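Local coordinates for protein 433aa long hypothetical phosphoribosylglycinamide formyl transferase (Pyrococcus horikoshii, PDB 2CZG) that is probably an enzyme of the ATP-grasp superfamily, with a preATP-grasp domain and a PurT-type C-terminal domain, at residues L214-F219 against L324-E329. Numbering follows the deposited sequence.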
# COMPACT_ATOMS: atom_id res chain seq x y z
N LEU A 214 4.23 -5.33 19.15
CA LEU A 214 4.99 -5.53 17.92
C LEU A 214 6.40 -4.93 17.95
O LEU A 214 6.79 -4.14 17.07
CB LEU A 214 4.18 -4.96 16.74
CG LEU A 214 2.86 -5.70 16.52
CD1 LEU A 214 1.91 -4.86 15.66
CD2 LEU A 214 3.13 -7.07 15.88
N ALA A 215 7.16 -5.34 18.95
CA ALA A 215 8.52 -4.85 19.13
C ALA A 215 9.40 -5.19 17.94
O ALA A 215 9.39 -6.32 17.45
CB ALA A 215 9.10 -5.43 20.42
N VAL A 216 10.18 -4.21 17.48
CA VAL A 216 11.07 -4.43 16.34
C VAL A 216 12.53 -4.20 16.69
O VAL A 216 12.88 -3.15 17.23
CB VAL A 216 10.78 -3.49 15.15
CG1 VAL A 216 11.32 -4.12 13.87
CG2 VAL A 216 9.32 -3.19 15.05
N ARG A 217 13.37 -5.17 16.35
CA ARG A 217 14.80 -5.06 16.58
C ARG A 217 15.43 -4.65 15.25
O ARG A 217 15.33 -5.36 14.25
CB ARG A 217 15.37 -6.40 17.07
CG ARG A 217 15.03 -6.73 18.54
CD ARG A 217 15.56 -8.09 18.97
NE ARG A 217 17.00 -8.23 18.79
CZ ARG A 217 17.93 -7.81 19.65
NH1 ARG A 217 17.59 -7.21 20.78
NH2 ARG A 217 19.22 -8.02 19.38
N HIS A 218 16.08 -3.49 15.24
CA HIS A 218 16.71 -2.99 14.03
C HIS A 218 17.94 -2.15 14.38
O HIS A 218 18.20 -1.85 15.55
CB HIS A 218 15.73 -2.13 13.27
CG HIS A 218 15.27 -0.93 14.05
ND1 HIS A 218 15.86 0.31 13.92
CD2 HIS A 218 14.31 -0.79 14.99
CE1 HIS A 218 15.28 1.16 14.75
NE2 HIS A 218 14.34 0.52 15.41
N PHE A 219 18.69 -1.76 13.36
CA PHE A 219 19.88 -0.95 13.55
C PHE A 219 19.59 0.53 13.69
O PHE A 219 18.64 1.05 13.10
CB PHE A 219 20.82 -1.10 12.36
CG PHE A 219 21.43 -2.46 12.24
CD1 PHE A 219 22.13 -3.03 13.30
CD2 PHE A 219 21.38 -3.14 11.02
CE1 PHE A 219 22.78 -4.26 13.15
CE2 PHE A 219 22.03 -4.37 10.86
CZ PHE A 219 22.73 -4.93 11.92
N LEU A 324 18.01 -1.63 7.33
CA LEU A 324 17.66 -0.22 7.21
C LEU A 324 17.16 0.34 8.54
O LEU A 324 16.68 -0.40 9.39
CB LEU A 324 16.58 -0.05 6.14
CG LEU A 324 17.00 -0.51 4.73
CD1 LEU A 324 15.76 -0.66 3.85
CD2 LEU A 324 17.98 0.52 4.13
N PRO A 325 17.27 1.66 8.73
CA PRO A 325 16.81 2.27 9.98
C PRO A 325 15.30 2.42 10.03
O PRO A 325 14.60 2.23 9.03
CB PRO A 325 17.49 3.62 9.98
CG PRO A 325 17.57 3.96 8.53
CD PRO A 325 18.02 2.65 7.92
N ILE A 326 14.80 2.75 11.21
CA ILE A 326 13.38 2.99 11.43
C ILE A 326 13.30 4.20 12.38
O ILE A 326 13.82 4.17 13.49
CB ILE A 326 12.68 1.76 12.07
CG1 ILE A 326 12.75 0.56 11.11
CG2 ILE A 326 11.23 2.10 12.34
CD1 ILE A 326 12.28 -0.78 11.70
N PRO A 327 12.65 5.29 11.93
CA PRO A 327 12.54 6.48 12.79
C PRO A 327 11.73 6.16 14.03
O PRO A 327 10.73 5.43 13.95
CB PRO A 327 11.83 7.51 11.90
CG PRO A 327 12.09 7.02 10.50
CD PRO A 327 11.99 5.52 10.64
N GLY A 328 12.15 6.71 15.16
CA GLY A 328 11.44 6.48 16.40
C GLY A 328 11.19 7.75 17.17
O GLY A 328 11.32 8.85 16.64
N GLU A 329 10.83 7.59 18.44
CA GLU A 329 10.57 8.72 19.32
C GLU A 329 10.82 8.25 20.75
O GLU A 329 10.03 7.50 21.32
CB GLU A 329 9.11 9.19 19.17
CG GLU A 329 8.78 10.49 19.91
CD GLU A 329 7.34 10.97 19.73
OE1 GLU A 329 6.98 12.01 20.31
OE2 GLU A 329 6.56 10.32 19.01
O HOH W 1 16.81 3.21 13.15
O HOH W 2 17.90 -2.55 10.53
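Ile-326 covers one face of the His-218 imidazole: its CB sits 3.9 Å from the centroid of the His-218 ring and 13° off the normal, a CH-pi contact over the face. The Ile-326 side chain runs on across the same ring, ending with CD1 3.8 Å from His-218 CG. CG1 of Ile-326, anti to its own carbonyl carbon (chi1 -63°), carries CD1 on to a second apolar neighbour, Val-216 CG1, at 4.1 Å. Leu-316 and Ala-320 of helix 313-322 pack on Ile-326 and Val-216 respectively.

Polar links between the two backbones run through water. Water 1 donates to Phe-219 O (2.8 Å) and accepts from Ile-326 N (2.8 Å); water 2 accepts from Phe-219 N (3.0 Å) and donates to Leu-324 O (2.7 Å). Phe-219 O also receives His-218 ND1 at 3.0 Å, with the donor above the carbonyl plane. With CG between its backbone N and carbonyl carbon (chi1 61°), the His-218 ring reaches the carbonyl of the next residue.

The contact joins the end of strand 209-219, within the ATP-grasp domain, to the loop after helix 313-322, whose Leu-324 and Pro-325 also pack on the second subunit. The two waters thus bridge peptide groups of buried residues where the backbones do not pair directly, and the ND1 bond helps to set the rotation of the imidazole against which Ile-326 rests.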